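PDB 2E87: hypothetical protein PH1320 from Pyrococcus horikoshii, which probably binds GTP, as expected of an Obg-type GTPase of the NOG1 family, and is captured here with GDP bound. Local coordinates for residues Phe254-His259 against Glu296-Leu301; Pro168-Ala173 against Gly247-Tyr252; Arg202-Gly207 against Asp220-Leu225. All coordinates share one frame; numbering follows the deposited sequence.

Contact 1 (Phe254-His259 against Glu296-Leu301)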
loop_
_atom_site.group_PDB
_atom_site.type_symbol
_atom_site.label_atom_id
_atom_site.label_comp_id
_atom_site.label_asym_id
_atom_site.label_seq_id
_atom_site.Cartn_x
_atom_site.Cartn_y
_atom_site.Cartn_z
ATOM N N PHE A 254 6.867 -8.219 -28.398
ATOM C CA PHE A 254 7.741 -9.274 -28.918
ATOM C C PHE A 254 8.830 -8.550 -29.719
ATOM O O PHE A 254 8.576 -7.484 -30.277
ATOM C CB PHE A 254 7.016 -10.189 -29.911
ATOM C CG PHE A 254 6.124 -11.214 -29.283
ATOM C CD1 PHE A 254 4.749 -11.012 -29.221
ATOM C CD2 PHE A 254 6.653 -12.404 -28.790
ATOM C CE1 PHE A 254 3.914 -11.983 -28.683
ATOM C CE2 PHE A 254 5.834 -13.379 -28.253
ATOM C CZ PHE A 254 4.461 -13.171 -28.198
ATOM N N ASP A 255 10.028 -9.130 -29.776
ATOM C CA ASP A 255 11.134 -8.573 -30.559
ATOM C C ASP A 255 11.558 -9.660 -31.547
ATOM O O ASP A 255 12.429 -10.476 -31.255
ATOM C CB ASP A 255 12.321 -8.190 -29.662
ATOM C CG ASP A 255 13.569 -7.815 -30.471
ATOM O OD1 ASP A 255 13.444 -7.639 -31.706
ATOM O OD2 ASP A 255 14.671 -7.692 -29.882
ATOM N N PRO A 256 10.945 -9.682 -32.732
ATOM C CA PRO A 256 11.259 -10.687 -33.759
ATOM C C PRO A 256 12.715 -10.737 -34.216
ATOM O O PRO A 256 13.155 -11.737 -34.762
ATOM C CB PRO A 256 10.316 -10.321 -34.904
ATOM C CG PRO A 256 9.190 -9.634 -34.224
ATOM C CD PRO A 256 9.883 -8.780 -33.201
ATOM N N SER A 257 13.452 -9.655 -33.997
ATOM C CA SER A 257 14.853 -9.577 -34.398
ATOM C C SER A 257 15.750 -10.392 -33.453
ATOM O O SER A 257 16.852 -10.813 -33.819
ATOM C CB SER A 257 15.310 -8.122 -34.365
ATOM O OG SER A 257 15.742 -7.772 -33.052
ATOM N N GLU A 258 15.265 -10.585 -32.234
ATOM C CA GLU A 258 15.974 -11.312 -31.196
ATOM C C GLU A 258 17.193 -10.527 -30.731
ATOM O O GLU A 258 18.036 -11.052 -30.009
ATOM C CB GLU A 258 16.354 -12.725 -31.672
ATOM C CG GLU A 258 15.129 -13.594 -31.995
ATOM C CD GLU A 258 15.467 -14.998 -32.499
ATOM O OE1 GLU A 258 16.651 -15.302 -32.698
ATOM O OE2 GLU A 258 14.535 -15.802 -32.700
ATOM N N HIS A 259 17.284 -9.257 -31.122
ATOM C CA HIS A 259 18.421 -8.446 -30.685
ATOM C C HIS A 259 18.339 -8.217 -29.184
ATOM O O HIS A 259 19.336 -7.896 -28.543
ATOM C CB HIS A 259 18.460 -7.114 -31.427
ATOM C CG HIS A 259 18.709 -7.258 -32.897
ATOM N ND1 HIS A 259 18.531 -6.224 -33.790
ATOM C CD2 HIS A 259 19.098 -8.326 -33.633
ATOM C CE1 HIS A 259 18.795 -6.651 -35.011
ATOM N NE2 HIS A 259 19.139 -7.923 -34.944
ATOM N N GLU A 296 11.338 -13.158 -41.932
ATOM C CA GLU A 296 11.193 -14.562 -41.582
ATOM C C GLU A 296 10.477 -14.794 -40.256
ATOM O O GLU A 296 9.421 -15.427 -40.220
ATOM C CB GLU A 296 12.560 -15.252 -41.556
ATOM C CG GLU A 296 12.485 -16.717 -41.149
ATOM C CD GLU A 296 11.289 -17.425 -41.768
ATOM O OE1 GLU A 296 11.168 -17.416 -43.012
ATOM O OE2 GLU A 296 10.467 -17.986 -41.008
ATOM N N ASN A 297 11.051 -14.289 -39.168
ATOM C CA ASN A 297 10.446 -14.468 -37.852
ATOM C C ASN A 297 9.074 -13.804 -37.745
ATOM O O ASN A 297 8.125 -14.417 -37.252
ATOM C CB ASN A 297 11.367 -13.924 -36.753
ATOM C CG ASN A 297 12.588 -14.806 -36.514
ATOM O OD1 ASN A 297 12.469 -15.980 -36.146
ATOM N ND2 ASN A 297 13.771 -14.237 -36.717
ATOM N N ILE A 298 8.974 -12.561 -38.214
ATOM C CA ILE A 298 7.719 -11.810 -38.160
ATOM C C ILE A 298 6.525 -12.615 -38.678
ATOM O O ILE A 298 5.392 -12.414 -38.227
ATOM C CB ILE A 298 7.811 -10.495 -38.970
ATOM C CG1 ILE A 298 8.948 -9.627 -38.434
ATOM C CG2 ILE A 298 6.491 -9.732 -38.879
ATOM C CD1 ILE A 298 9.051 -8.264 -39.098
ATOM N N LYS A 299 6.777 -13.516 -39.624
ATOM C CA LYS A 299 5.720 -14.348 -40.185
ATOM C C LYS A 299 5.284 -15.355 -39.139
ATOM O O LYS A 299 4.089 -15.580 -38.944
ATOM C CB LYS A 299 6.211 -15.087 -41.437
ATOM C CG LYS A 299 6.335 -14.211 -42.682
ATOM C CD LYS A 299 6.655 -15.039 -43.926
ATOM C CE LYS A 299 6.641 -14.189 -45.197
ATOM N NZ LYS A 299 6.732 -15.024 -46.433
ATOM N N ARG A 300 6.262 -15.959 -38.470
ATOM C CA ARG A 300 5.983 -16.939 -37.432
ATOM C C ARG A 300 5.228 -16.275 -36.293
ATOM O O ARG A 300 4.273 -16.838 -35.756
ATOM C CB ARG A 300 7.281 -17.546 -36.893
ATOM C CG ARG A 300 7.067 -18.413 -35.655
ATOM C CD ARG A 300 6.116 -19.577 -35.938
ATOM N NE ARG A 300 5.504 -20.120 -34.725
ATOM C CZ ARG A 300 6.178 -20.556 -33.665
ATOM N NH1 ARG A 300 7.504 -20.517 -33.656
ATOM N NH2 ARG A 300 5.523 -21.038 -32.614
ATOM N N LEU A 301 5.656 -15.071 -35.928
ATOM C CA LEU A 301 5.010 -14.345 -34.845
ATOM C C LEU A 301 3.553 -14.029 -35.152
ATOM O O LEU A 301 2.664 -14.446 -34.410
ATOM C CB LEU A 301 5.766 -13.056 -34.530
ATOM C CG LEU A 301 6.366 -13.059 -33.125
ATOM C CD1 LEU A 301 7.034 -11.732 -32.845
ATOM C CD2 LEU A 301 5.272 -13.320 -32.107
#
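L301, on helix 295-307, spreads its two methyls over F254 and P256, which lie where strand 249-254 gives way to a type I beta turn, D255 to E258, in the P-loop GTPase fold. From CB its chain leaves with chi1 at -116°, close to eclipsed rather than staggered, and forks at CG. One branch, CD2, stands above the centre of the F254 ring, 3.5 Å from the centroid and only 8° off the normal, a CH-pi contact. The other branch, CD1, drops into the angle between the two partners: it meets F254 CB at 3.3 Å and also touches P256 CG. Leucine suits this place because its fork serves a flat face and a saturated ring at once. Proline in turn fits the second position of the turn, where its fixed phi is wanted, and its CB still reaches I298 CG1 at 3.8 Å. I287 of the neighbouring strand lies against both P256 and L301. The turn itself is braced by D255, whose OD1 accepts from S257 N as an Asx turn and from S257 OG at 2.7 Å, while OD2 pairs with K289. That lysine follows N288, a GDP-binding residue, placing the turn beside the nucleotide's base-recognition motif (NKxD). At the start of the helix segment, N297 bends over the turn, with ND2 3.2 Å from P256 O.

Contact 2 (Pro168-Ala173 against Gly247-Tyr252)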
loop_
_atom_site.group_PDB
_atom_site.type_symbol
_atom_site.label_atom_id
_atom_site.label_comp_id
_atom_site.label_asym_id
_atom_site.label_seq_id
_atom_site.Cartn_x
_atom_site.Cartn_y
_atom_site.Cartn_z
ATOM N N PRO A 168 -7.557 4.471 -15.835
ATOM C CA PRO A 168 -7.167 3.253 -16.563
ATOM C C PRO A 168 -5.649 3.160 -16.691
ATOM O O PRO A 168 -4.973 4.146 -16.988
ATOM C CB PRO A 168 -7.849 3.415 -17.927
ATOM C CG PRO A 168 -8.958 4.450 -17.672
ATOM C CD PRO A 168 -8.285 5.401 -16.715
ATOM N N THR A 169 -5.108 1.977 -16.452
ATOM C CA THR A 169 -3.662 1.798 -16.564
ATOM C C THR A 169 -3.291 0.734 -17.585
ATOM O O THR A 169 -3.941 -0.310 -17.679
ATOM C CB THR A 169 -3.008 1.401 -15.200
ATOM O OG1 THR A 169 -3.146 2.471 -14.271
ATOM C CG2 THR A 169 -1.512 1.124 -15.375
ATOM N N VAL A 170 -2.254 1.031 -18.359
ATOM C CA VAL A 170 -1.726 0.101 -19.339
ATOM C C VAL A 170 -0.430 -0.450 -18.741
ATOM O O VAL A 170 0.423 0.311 -18.265
ATOM C CB VAL A 170 -1.382 0.781 -20.680
ATOM C CG1 VAL A 170 -0.755 -0.249 -21.618
ATOM C CG2 VAL A 170 -2.636 1.362 -21.317
ATOM N N VAL A 171 -0.296 -1.773 -18.760
ATOM C CA VAL A 171 0.881 -2.461 -18.231
ATOM C C VAL A 171 1.654 -3.074 -19.403
ATOM O O VAL A 171 1.131 -3.930 -20.114
ATOM C CB VAL A 171 0.458 -3.584 -17.230
ATOM C CG1 VAL A 171 1.661 -4.319 -16.722
ATOM C CG2 VAL A 171 -0.313 -2.979 -16.059
ATOM N N ILE A 172 2.894 -2.621 -19.596
ATOM C CA ILE A 172 3.751 -3.099 -20.676
ATOM C C ILE A 172 4.669 -4.247 -20.221
ATOM O O ILE A 172 5.470 -4.080 -19.304
ATOM C CB ILE A 172 4.604 -1.931 -21.251
ATOM C CG1 ILE A 172 3.688 -0.817 -21.744
ATOM C CG2 ILE A 172 5.479 -2.424 -22.414
ATOM C CD1 ILE A 172 4.433 0.481 -22.104
ATOM N N ALA A 173 4.535 -5.402 -20.881
ATOM C CA ALA A 173 5.316 -6.604 -20.552
ATOM C C ALA A 173 6.235 -7.085 -21.696
ATOM O O ALA A 173 6.164 -6.594 -22.829
ATOM C CB ALA A 173 4.368 -7.733 -20.148
ATOM N N GLY A 247 -3.492 -2.942 -13.439
ATOM C CA GLY A 247 -3.659 -2.920 -14.881
ATOM C C GLY A 247 -5.051 -3.168 -15.424
ATOM O O GLY A 247 -5.790 -3.998 -14.911
ATOM N N ASN A 248 -5.407 -2.445 -16.483
ATOM C CA ASN A 248 -6.719 -2.593 -17.114
ATOM C C ASN A 248 -6.513 -3.079 -18.541
ATOM O O ASN A 248 -7.460 -3.423 -19.240
ATOM C CB ASN A 248 -7.444 -1.250 -17.115
ATOM C CG ASN A 248 -7.576 -0.672 -15.725
ATOM O OD1 ASN A 248 -8.327 -1.188 -14.906
ATOM N ND2 ASN A 248 -6.828 0.389 -15.441
ATOM N N LEU A 249 -5.251 -3.089 -18.957
ATOM C CA LEU A 249 -4.853 -3.527 -20.285
ATOM C C LEU A 249 -3.371 -3.884 -20.269
ATOM O O LEU A 249 -2.547 -3.171 -19.706
ATOM C CB LEU A 249 -5.080 -2.436 -21.332
ATOM C CG LEU A 249 -4.466 -2.778 -22.700
ATOM C CD1 LEU A 249 -5.178 -3.984 -23.297
ATOM C CD2 LEU A 249 -4.589 -1.596 -23.629
ATOM N N ILE A 250 -3.042 -4.997 -20.891
ATOM C CA ILE A 250 -1.670 -5.423 -20.948
ATOM C C ILE A 250 -1.161 -5.402 -22.374
ATOM O O ILE A 250 -1.769 -5.998 -23.257
ATOM C CB ILE A 250 -1.520 -6.847 -20.384
ATOM C CG1 ILE A 250 -1.652 -6.813 -18.855
ATOM C CG2 ILE A 250 -0.195 -7.432 -20.808
ATOM C CD1 ILE A 250 -1.461 -8.154 -18.202
ATOM N N ILE A 251 -0.067 -4.680 -22.594
ATOM C CA ILE A 251 0.576 -4.612 -23.904
ATOM C C ILE A 251 1.777 -5.544 -23.827
ATOM O O ILE A 251 2.653 -5.367 -22.985
ATOM C CB ILE A 251 1.110 -3.208 -24.255
ATOM C CG1 ILE A 251 -0.038 -2.259 -24.605
ATOM C CG2 ILE A 251 2.035 -3.304 -25.458
ATOM C CD1 ILE A 251 0.410 -0.823 -24.841
ATOM N N TYR A 252 1.814 -6.545 -24.691
ATOM C CA TYR A 252 2.922 -7.481 -24.683
ATOM C C TYR A 252 3.771 -7.258 -25.920
ATOM O O TYR A 252 3.290 -7.415 -27.044
ATOM C CB TYR A 252 2.425 -8.922 -24.677
ATOM C CG TYR A 252 3.512 -9.868 -24.268
ATOM C CD1 TYR A 252 3.659 -10.239 -22.935
ATOM C CD2 TYR A 252 4.465 -10.308 -25.188
ATOM C CE1 TYR A 252 4.737 -11.015 -22.517
ATOM C CE2 TYR A 252 5.541 -11.086 -24.781
ATOM C CZ TYR A 252 5.670 -11.435 -23.438
ATOM O OH TYR A 252 6.729 -12.197 -23.004
#
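V170 and I251 meet through their torsions: V170 swings CG1 opposite its own backbone N (chi1 177°), while I251, with chi1 -74°, runs on extended through CG1, and its CD1 ends 3.5 Å from V170 CG1. They belong to two neighbouring parallel strands, 169-173 and 249-254, in the middle of the G domain's Rossmann-like sheet. The strands run at 27° to each other, the usual twist. V171 bonds to strand 249-254 through both its N-H and its carbonyl: V171 N donates to L249 O at 2.8 Å, and V171 O receives I251 N at 2.9 Å. A173 N then donates to I251 O, continuing the parallel ladder. At the other end the regular pattern loosens, for T169 O takes N248 N at 2.9 Å and, weakly, L249 N as well.

Side chains alternate between the faces. V170, I172, L249 and I251 share one, where I172 also touches K180 of the GDP-binding P-loop and V170 packs on L334 of helix 323-350. V171, A173, I250 and Y252 share the other. Branching at CB suits V170, V171, I172, I250 and I251 to extended backbone, while L249 brings apolar bulk that reaches P282. G247, lacking a side chain, lets V171 CG2 settle 3.5 Å from its CA. The small A173 leaves room for the aromatic Y252, whose ring also meets F271 edge-to-face; on this side A173 CB lies 3.8 Å from Y252 CD1.

Contact 3 (Arg202-Gly207 against Asp220-Leu225)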
loop_
_atom_site.group_PDB
_atom_site.type_symbol
_atom_site.label_atom_id
_atom_site.label_comp_id
_atom_site.label_asym_id
_atom_site.label_seq_id
_atom_site.Cartn_x
_atom_site.Cartn_y
_atom_site.Cartn_z
ATOM N N ARG A 202 15.591 -1.309 -9.759
ATOM C CA ARG A 202 15.476 0.140 -9.820
ATOM C C ARG A 202 14.053 0.667 -9.994
ATOM O O ARG A 202 13.866 1.797 -10.438
ATOM C CB ARG A 202 16.350 0.644 -10.968
ATOM C CG ARG A 202 17.682 -0.077 -11.050
ATOM C CD ARG A 202 18.284 -0.035 -12.445
ATOM N NE ARG A 202 19.291 -1.080 -12.610
ATOM C CZ ARG A 202 20.407 -1.168 -11.889
ATOM N NH1 ARG A 202 20.670 -0.264 -10.950
ATOM N NH2 ARG A 202 21.254 -2.169 -12.097
ATOM N N GLY A 203 13.054 -0.142 -9.659
ATOM C CA GLY A 203 11.681 0.308 -9.794
ATOM C C GLY A 203 11.118 0.263 -11.207
ATOM O O GLY A 203 11.706 -0.338 -12.103
ATOM N N ILE A 204 9.980 0.915 -11.409
ATOM C CA ILE A 204 9.342 0.914 -12.713
ATOM C C ILE A 204 8.970 2.311 -13.221
ATOM O O ILE A 204 8.694 3.223 -12.445
ATOM C CB ILE A 204 8.069 0.034 -12.703
ATOM C CG1 ILE A 204 7.025 0.631 -11.753
ATOM C CG2 ILE A 204 8.421 -1.376 -12.269
ATOM C CD1 ILE A 204 5.683 -0.051 -11.824
ATOM N N ASN A 205 8.970 2.463 -14.538
ATOM C CA ASN A 205 8.622 3.722 -15.145
ATOM C C ASN A 205 7.119 3.893 -15.117
ATOM O O ASN A 205 6.377 2.948 -15.343
ATOM C CB ASN A 205 9.117 3.766 -16.581
ATOM C CG ASN A 205 10.605 3.630 -16.670
ATOM O OD1 ASN A 205 11.345 4.529 -16.279
ATOM N ND2 ASN A 205 11.061 2.492 -17.167
ATOM N N VAL A 206 6.683 5.112 -14.829
ATOM C CA VAL A 206 5.273 5.426 -14.779
ATOM C C VAL A 206 5.024 6.673 -15.587
ATOM O O VAL A 206 5.606 7.724 -15.320
ATOM C CB VAL A 206 4.793 5.741 -13.368
ATOM C CG1 VAL A 206 3.325 6.083 -13.421
ATOM C CG2 VAL A 206 5.054 4.577 -12.444
ATOM N N GLY A 207 4.149 6.568 -16.568
ATOM C CA GLY A 207 3.861 7.732 -17.373
ATOM C C GLY A 207 2.378 7.958 -17.507
ATOM O O GLY A 207 1.565 7.234 -16.943
ATOM N N ASP A 220 5.765 0.182 -17.128
ATOM C CA ASP A 220 6.453 -0.975 -17.701
ATOM C C ASP A 220 6.776 -1.912 -16.538
ATOM O O ASP A 220 6.650 -1.533 -15.365
ATOM C CB ASP A 220 7.710 -0.588 -18.497
ATOM C CG ASP A 220 8.720 0.189 -17.692
ATOM O OD1 ASP A 220 8.476 0.501 -16.505
ATOM O OD2 ASP A 220 9.777 0.491 -18.278
ATOM N N THR A 221 7.192 -3.131 -16.844
ATOM C CA THR A 221 7.412 -4.089 -15.783
ATOM C C THR A 221 8.780 -4.739 -15.668
ATOM O O THR A 221 8.883 -5.941 -15.416
ATOM C CB THR A 221 6.356 -5.177 -15.900
ATOM O OG1 THR A 221 6.434 -5.778 -17.197
ATOM C CG2 THR A 221 4.967 -4.577 -15.720
ATOM N N PRO A 222 9.852 -3.954 -15.813
ATOM C CA PRO A 222 11.167 -4.600 -15.699
ATOM C C PRO A 222 11.292 -5.309 -14.348
ATOM O O PRO A 222 10.894 -4.774 -13.312
ATOM C CB PRO A 222 12.145 -3.431 -15.834
ATOM C CG PRO A 222 11.390 -2.303 -15.144
ATOM C CD PRO A 222 9.959 -2.487 -15.667
ATOM N N GLY A 223 11.834 -6.518 -14.369
ATOM C CA GLY A 223 11.999 -7.263 -13.141
ATOM C C GLY A 223 10.730 -7.915 -12.639
ATOM O O GLY A 223 10.765 -8.617 -11.631
ATOM N N LEU A 224 9.618 -7.699 -13.337
ATOM C CA LEU A 224 8.340 -8.265 -12.930
ATOM C C LEU A 224 7.698 -9.169 -14.000
ATOM O O LEU A 224 7.388 -10.338 -13.741
ATOM C CB LEU A 224 7.375 -7.126 -12.552
ATOM C CG LEU A 224 7.827 -6.133 -11.450
ATOM C CD1 LEU A 224 6.794 -5.015 -11.281
ATOM C CD2 LEU A 224 8.029 -6.862 -10.106
ATOM N N LEU A 225 7.497 -8.638 -15.201
ATOM C CA LEU A 225 6.882 -9.429 -16.251
ATOM C C LEU A 225 7.831 -9.634 -17.413
ATOM O O LEU A 225 7.412 -9.718 -18.567
ATOM C CB LEU A 225 5.588 -8.760 -16.724
ATOM C CG LEU A 225 4.458 -8.796 -15.693
ATOM C CD1 LEU A 225 3.249 -8.076 -16.240
ATOM C CD2 LEU A 225 4.101 -10.246 -15.360
#
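The amide of N205 and the carboxylate of D220 are the flat groups here, and they meet obliquely, their planes 51° apart. The carboxylate is held by both oxygens, each approached on its syn side and each by a donor 18° out of its plane: N205 ND2 gives to OD2 of D220 at 2.6 Å, and N205 N gives to OD1 of D220 at 2.8 Å. OD2 lies nearly in the plane of the N205 amide, as a good N-H acceptor should. N205 CB also passes close to D220 OD1, and the N205 side chain touches S181 and L184 of helix 180-187. D220 can turn its carboxylate toward N205 because CG sits between its backbone N and carbonyl carbon (chi1 57°).

Strands 204-211 and 214-220 are antiparallel neighbours, and this is the end of their pairing: D220 N still donates to N205 O, weakly at 3.3 Å, but the return bond goes to the side-chain OD1. D220 O instead faces I204 CB at 3.4 Å. The sequence D220-T221-P222-G223 matches the DxxG motif that opens switch II in G proteins, and D220 touches K180 and S181 of the GDP site, consistent with that role. At the positive phi and extended psi of G203 a CB would jam against R202 O; its own carbonyl O faces P222 CG. The chain reverses in a type II turn through P222, whose fixed phi suits the second position and whose CD lies 3.9 Å from I204 CG2, and G223, where glycine takes the positive phi. T221 O accepts from both L224 N and L225 N, while L224 CD1 comes 4.1 Å from I204 CG2.

How the contacts relate
Contact 2 lies in the core of the G domain, a parallel ladder of backbone bonds between almost wholly buried strands. Contact 3, nested within the chain loop that contact 2 closes, is only partly buried and relies on a carboxylate at a strand end. The two touch: I172 O and T221 OG1 are 2.9 Å apart, a probable hydrogen bond, and A173 packs on L225. Contact 1 follows contact 2 directly along the chain, since strand 249-254 serves both, yet their centres are 22 Å apart. It is buried too, but joins a turn to a helix mainly by apolar packing. Contacts 1 and 3 do not touch; each lies beside a different part of the GDP site.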